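Local coordinates for TRAP dicarboxylate transporter-DctP subunit (Desulfovibrio salexigens, PDB 4N6D), which probably captures a small organic acid in the periplasm and delivers it to a TRAP membrane transporter, as the solute-binding subunit of that system, at residues 211-216 against 276-281; 217-222 against 283-288. One frame throughout, in Å; residues are numbered along the deposited sequence.

Contact 1: residues 211-216 against 276-281; sequences EVLKDL and RSLAWA
With CG trans to its backbone N (chi1 180°) and every later bond extended, Lys214 lays its aliphatic chain across the indole of Trp280, whose own chi1 of 176° turns the ring toward it. The two side chains cross at about a right angle, a CH-pi contact where the short helix 212-215 packs on helix 249-285, the long helix of this TRAP solute-binding protein of the periplasmic binding protein fold. Lys214 CG sits 3.8 Å from the centroid of the six-membered ring of Trp280, over its face, while CD and CE run on above the five-membered ring. The backbones come close where the small Ser277 faces Lys214. There, in the modelled conformer of Ser277, one of two, the N-H of Lys214 is bonded to Ser277 OG across 3.2 Å, a bent bond of 136°; the same amide is held only weakly by Glu211 O inside its own turn. In this conformer Ser277 OG thus bridges the amide of Lys214 and the carbonyl of Phe210, just ahead of the short helix. Leu213 adds the apolar part, its CB facing Ala281 CB and its CD1 meeting Leu278 CD2 at 3.8 Å.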
loop_
_atom_site.group_PDB
_atom_site.type_symbol
_atom_site.label_atom_id
_atom_site.label_comp_id
_atom_site.label_asym_id
_atom_site.label_seq_id
_atom_site.Cartn_x
_atom_site.Cartn_y
_atom_site.Cartn_z
ATOM N N GLU A 211 -3.135 11.297 1.176
ATOM C CA GLU A 211 -4.512 11.512 0.735
ATOM C C GLU A 211 -5.438 11.910 1.893
ATOM O O GLU A 211 -6.497 12.493 1.666
ATOM C CB GLU A 211 -5.096 10.312 -0.031
ATOM C CG GLU A 211 -5.711 9.272 0.813
ATOM C CD GLU A 211 -4.704 8.314 1.296
ATOM O OE1 GLU A 211 -3.501 8.590 1.060
ATOM O OE2 GLU A 211 -5.116 7.285 1.876
ATOM N N VAL A 212 -5.056 11.588 3.126
ATOM C CA VAL A 212 -5.933 11.877 4.265
ATOM C C VAL A 212 -6.052 13.387 4.510
ATOM O O VAL A 212 -6.963 13.853 5.191
ATOM C CB VAL A 212 -5.456 11.171 5.562
ATOM C CG1 VAL A 212 -5.421 9.660 5.371
ATOM C CG2 VAL A 212 -4.097 11.679 5.985
ATOM N N LEU A 213 -5.116 14.150 3.962
ATOM C CA LEU A 213 -5.136 15.598 4.140
ATOM C C LEU A 213 -6.422 16.216 3.604
ATOM O O LEU A 213 -6.980 17.136 4.219
ATOM C CB LEU A 213 -3.898 16.233 3.486
ATOM C CG LEU A 213 -2.626 15.972 4.306
ATOM C CD1 LEU A 213 -1.384 16.302 3.499
ATOM C CD2 LEU A 213 -2.648 16.743 5.659
ATOM N N LYS A 214 -6.890 15.698 2.469
ATOM C CA LYS A 214 -8.171 16.079 1.891
ATOM C C LYS A 214 -9.284 15.111 2.291
ATOM O O LYS A 214 -10.334 15.539 2.736
ATOM C CB LYS A 214 -8.107 16.117 0.365
ATOM C CG LYS A 214 -9.429 16.501 -0.276
ATOM C CD LYS A 214 -9.348 16.569 -1.793
ATOM C CE LYS A 214 -10.716 16.923 -2.387
ATOM N NZ LYS A 214 -10.664 16.940 -3.874
ATOM N N ASP A 215 -9.051 13.804 2.123
ATOM C CA ASP A 215 -10.134 12.828 2.244
ATOM C C ASP A 215 -10.767 12.835 3.639
ATOM O O ASP A 215 -11.970 12.599 3.798
ATOM C CB ASP A 215 -9.627 11.409 1.955
ATOM C CG ASP A 215 -9.232 11.188 0.492
ATOM O OD1 ASP A 215 -9.375 12.103 -0.354
ATOM O OD2 ASP A 215 -8.779 10.064 0.206
ATOM N N LEU A 216 -9.935 13.067 4.646
ATOM C CA LEU A 216 -10.379 13.185 6.028
ATOM C C LEU A 216 -10.129 14.593 6.611
ATOM O O LEU A 216 -10.203 14.818 7.821
ATOM C CB LEU A 216 -9.684 12.120 6.865
ATOM C CG LEU A 216 -10.091 10.683 6.527
ATOM C CD1 LEU A 216 -9.259 9.672 7.325
ATOM C CD2 LEU A 216 -11.571 10.463 6.782
ATOM N N ARG A 276 -3.888 15.457 -6.105
ATOM C CA ARG A 276 -5.091 16.261 -5.911
ATOM C C ARG A 276 -5.333 16.657 -4.457
ATOM O O ARG A 276 -5.801 17.785 -4.175
ATOM C CB ARG A 276 -6.305 15.527 -6.492
ATOM C CG ARG A 276 -6.197 15.438 -7.989
ATOM C CD ARG A 276 -7.334 14.703 -8.663
ATOM N NE ARG A 276 -7.104 14.668 -10.111
ATOM C CZ ARG A 276 -7.848 13.985 -10.975
ATOM N NH1 ARG A 276 -8.889 13.274 -10.550
ATOM N NH2 ARG A 276 -7.551 14.012 -12.269
ATOM N N SER A 277 -5.020 15.748 -3.537
ATOM C CA SER A 277 -5.186 16.000 -2.105
ATOM C C SER A 277 -4.302 17.164 -1.694
ATOM O O SER A 277 -4.743 18.100 -1.025
ATOM C CB SER A 277 -4.837 14.749 -1.280
ATOM O OG SER A 277 -4.893 15.005 0.120
ATOM N N LEU A 278 -3.052 17.114 -2.136
ATOM C CA LEU A 278 -2.071 18.117 -1.756
ATOM C C LEU A 278 -2.405 19.472 -2.369
ATOM O O LEU A 278 -2.284 20.493 -1.710
ATOM C CB LEU A 278 -0.678 17.683 -2.177
ATOM C CG LEU A 278 -0.112 16.505 -1.367
ATOM C CD1 LEU A 278 1.192 16.021 -1.962
ATOM C CD2 LEU A 278 0.086 16.897 0.092
ATOM N N ALA A 279 -2.827 19.472 -3.629
ATOM C CA ALA A 279 -3.167 20.734 -4.290
ATOM C C ALA A 279 -4.376 21.355 -3.599
ATOM O O ALA A 279 -4.400 22.562 -3.359
ATOM C CB ALA A 279 -3.431 20.516 -5.767
ATOM N N TRP A 280 -5.372 20.532 -3.262
ATOM C CA TRP A 280 -6.557 21.024 -2.542
ATOM C C TRP A 280 -6.155 21.636 -1.193
ATOM O O TRP A 280 -6.579 22.733 -0.843
ATOM C CB TRP A 280 -7.544 19.888 -2.339
ATOM C CG TRP A 280 -8.780 20.194 -1.530
ATOM C CD1 TRP A 280 -9.987 20.615 -2.003
ATOM C CD2 TRP A 280 -8.932 20.055 -0.111
ATOM N NE1 TRP A 280 -10.880 20.760 -0.962
ATOM C CE2 TRP A 280 -10.254 20.415 0.206
ATOM C CE3 TRP A 280 -8.078 19.649 0.921
ATOM C CZ2 TRP A 280 -10.735 20.400 1.508
ATOM C CZ3 TRP A 280 -8.565 19.637 2.216
ATOM C CH2 TRP A 280 -9.875 20.001 2.494
ATOM N N ALA A 281 -5.310 20.922 -0.460
ATOM C CA ALA A 281 -4.885 21.366 0.854
ATOM C C ALA A 281 -4.044 22.641 0.773
ATOM O O ALA A 281 -4.130 23.494 1.655
ATOM C CB ALA A 281 -4.105 20.256 1.546
#

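Contact 2: residues 217-222 against 283-288; sequences NFAEIC and DKYSIE
Tyr285, the last residue of helix 249-285 to keep helical backbone angles, is met by Asn217, Ala219 and Glu220, and the contacts here are of three kinds. The polar one is at the phenol end. Asn217 carries CG anti to the backbone N (chi1 -164°), which brings its amide to the phenol. Tyr285 OH donates to Asn217 OD1 over 3.0 Å, meeting a lone pair in the carbonyl plane at a C=O...O angle of 127°. The other end of the same amide, Asn217 ND2, gives a bond of 2.9 Å to Glu220 OE1, on the anti side of the carboxylate and somewhat out of its plane. Held at both ends, the amide has its rotation fixed, and Asn217 bridges the phenol and the carboxylate by one hydrogen bond to each. Lys284 NZ reaches Tyr285 OH only weakly, and its charge may add slightly to the stability of the carboxylate of Glu220, 6.2 Å from NZ to OE1.

Contacts over the ring are the second kind. Glu220 CA stands over the centre of one face, 3.7 Å from the Tyr285 centroid, in a CH-pi contact; Lys284 CG lies over the opposite face, and the ring is sandwiched. Glu220 CB continues the cover above CZ.

The third kind is apolar. Ala219 CB packs against Tyr285 CD2 at 3.8 Å and against Ile287 CG2 at 4.1 Å. Past the helix, Ser286 takes a positive phi, and the chain turns into strand 288-290. The arrangement is that of a helix C-terminus packed on a helix-to-strand connection in a lobe of the periplasmic binding protein fold.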
loop_
_atom_site.group_PDB
_atom_site.type_symbol
_atom_site.label_atom_id
_atom_site.label_comp_id
_atom_site.label_asym_id
_atom_site.label_seq_id
_atom_site.Cartn_x
_atom_site.Cartn_y
_atom_site.Cartn_z
ATOM N N ASN A 217 -9.840 15.539 5.731
ATOM C CA ASN A 217 -9.691 16.941 6.124
ATOM C C ASN A 217 -8.630 17.158 7.195
ATOM O O ASN A 217 -8.707 18.122 7.958
ATOM C CB ASN A 217 -11.031 17.515 6.613
ATOM C CG ASN A 217 -11.035 19.047 6.665
ATOM O OD1 ASN A 217 -10.389 19.724 5.865
ATOM N ND2 ASN A 217 -11.740 19.595 7.641
ATOM N N PHE A 218 -7.623 16.285 7.249
ATOM C CA PHE A 218 -6.565 16.478 8.236
ATOM C C PHE A 218 -5.744 17.746 8.004
ATOM O O PHE A 218 -5.093 18.245 8.919
ATOM C CB PHE A 218 -5.672 15.244 8.344
ATOM C CG PHE A 218 -6.258 14.171 9.202
ATOM C CD1 PHE A 218 -6.449 14.390 10.553
ATOM C CD2 PHE A 218 -6.628 12.957 8.665
ATOM C CE1 PHE A 218 -7.000 13.415 11.345
ATOM C CE2 PHE A 218 -7.184 11.980 9.458
ATOM C CZ PHE A 218 -7.371 12.213 10.792
ATOM N N ALA A 219 -5.784 18.289 6.791
ATOM C CA ALA A 219 -5.031 19.488 6.480
ATOM C C ALA A 219 -5.541 20.705 7.247
ATOM O O ALA A 219 -4.809 21.668 7.406
ATOM C CB ALA A 219 -5.070 19.773 4.999
ATOM N N GLU A 220 -6.784 20.670 7.736
ATOM C CA GLU A 220 -7.283 21.812 8.487
ATOM C C GLU A 220 -6.446 22.013 9.736
ATOM O O GLU A 220 -6.220 23.138 10.166
ATOM C CB GLU A 220 -8.756 21.669 8.870
ATOM C CG GLU A 220 -9.303 22.924 9.562
ATOM C CD GLU A 220 -10.805 23.013 9.529
ATOM O OE1 GLU A 220 -11.453 21.979 9.297
ATOM O OE2 GLU A 220 -11.335 24.126 9.737
ATOM N N ILE A 221 -5.996 20.902 10.304
ATOM C CA ILE A 221 -5.266 20.904 11.555
ATOM C C ILE A 221 -3.760 20.747 11.354
ATOM O O ILE A 221 -2.971 21.428 12.011
ATOM C CB ILE A 221 -5.767 19.759 12.451
ATOM C CG1 ILE A 221 -7.251 19.949 12.759
ATOM C CG2 ILE A 221 -4.945 19.696 13.727
ATOM C CD1 ILE A 221 -7.852 18.773 13.502
ATOM N N CYS A 222 -3.363 19.859 10.440
ATOM C CA CYS A 222 -1.951 19.554 10.224
ATOM C C CYS A 222 -1.514 20.165 8.921
ATOM O O CYS A 222 -1.729 19.586 7.866
ATOM C CB CYS A 222 -1.717 18.053 10.139
ATOM S SG CYS A 222 -2.248 17.174 11.615
ATOM N N ASP A 283 -4.250 24.940 -1.620
ATOM C CA ASP A 283 -5.168 26.015 -1.993
ATOM C C ASP A 283 -5.998 26.478 -0.797
ATOM O O ASP A 283 -6.207 27.683 -0.601
ATOM C CB ASP A 283 -6.081 25.537 -3.127
ATOM C CG ASP A 283 -7.032 26.608 -3.608
ATOM O OD1 ASP A 283 -6.553 27.645 -4.087
ATOM O OD2 ASP A 283 -8.254 26.394 -3.525
ATOM N N LYS A 284 -6.464 25.538 0.011
ATOM C CA LYS A 284 -7.374 25.878 1.098
ATOM C C LYS A 284 -6.681 26.340 2.373
ATOM O O LYS A 284 -7.168 27.256 3.042
ATOM C CB LYS A 284 -8.299 24.711 1.415
ATOM C CG LYS A 284 -9.402 25.072 2.410
ATOM C CD LYS A 284 -10.556 24.079 2.384
ATOM C CE LYS A 284 -11.723 24.587 3.228
ATOM N NZ LYS A 284 -12.732 23.533 3.450
ATOM N N TYR A 285 -5.580 25.688 2.729
ATOM C CA TYR A 285 -4.939 25.961 4.016
ATOM C C TYR A 285 -3.456 26.298 3.957
ATOM O O TYR A 285 -2.814 26.381 4.999
ATOM C CB TYR A 285 -5.108 24.765 4.956
ATOM C CG TYR A 285 -6.530 24.260 5.138
ATOM C CD1 TYR A 285 -7.458 24.964 5.895
ATOM C CD2 TYR A 285 -6.907 23.044 4.597
ATOM C CE1 TYR A 285 -8.751 24.457 6.082
ATOM C CE2 TYR A 285 -8.174 22.542 4.769
ATOM C CZ TYR A 285 -9.083 23.240 5.504
ATOM O OH TYR A 285 -10.343 22.697 5.652
ATOM N N SER A 286 -2.924 26.508 2.755
ATOM C CA SER A 286 -1.519 26.868 2.564
ATOM C C SER A 286 -0.577 25.935 3.309
ATOM O O SER A 286 0.319 26.383 4.030
ATOM C CB SER A 286 -1.258 28.310 3.006
ATOM O OG SER A 286 -1.971 29.237 2.205
ATOM N N ILE A 287 -0.775 24.634 3.129
ATOM C CA ILE A 287 0.099 23.662 3.728
ATOM C C ILE A 287 1.488 23.821 3.142
ATOM O O ILE A 287 1.665 24.365 2.046
ATOM C CB ILE A 287 -0.418 22.208 3.521
ATOM C CG1 ILE A 287 -0.511 21.863 2.039
ATOM C CG2 ILE A 287 -1.775 22.020 4.199
ATOM C CD1 ILE A 287 -0.450 20.377 1.748
ATOM N N GLU A 288 2.478 23.339 3.890
ATOM C CA GLU A 288 3.870 23.402 3.468
ATOM C C GLU A 288 4.433 21.993 3.382
ATOM O O GLU A 288 4.261 21.200 4.302
ATOM C CB GLU A 288 4.705 24.227 4.455
ATOM C CG GLU A 288 6.175 24.296 4.066
ATOM C CD GLU A 288 7.049 24.985 5.096
ATOM O OE1 GLU A 288 6.505 25.629 6.022
ATOM O OE2 GLU A 288 8.292 24.875 4.969
#

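In the fold
From the N terminus, the chain leaves strand 205-208, forms helix 212-215 and passes without a break from the first segment of contact 1 into that of contact 2, on the way to strand 224-226. It then runs through strand 234-240 and returns along helix 249-285. Contact 1 closes a loop with 59 residues between its segments, contact 2 one with 60; since the segments alternate, the loops cross rather than nest. The centres are about 8 Å apart. Probable hydrogen bonds from the amides of Phe218 and Ala219 to the carbonyls of Val212 and Leu213 join the first segments. Together the contacts fasten the 211-222 connection along the end of helix 249-285, beside the four-stranded sheet containing strands 224-226 and 288-290.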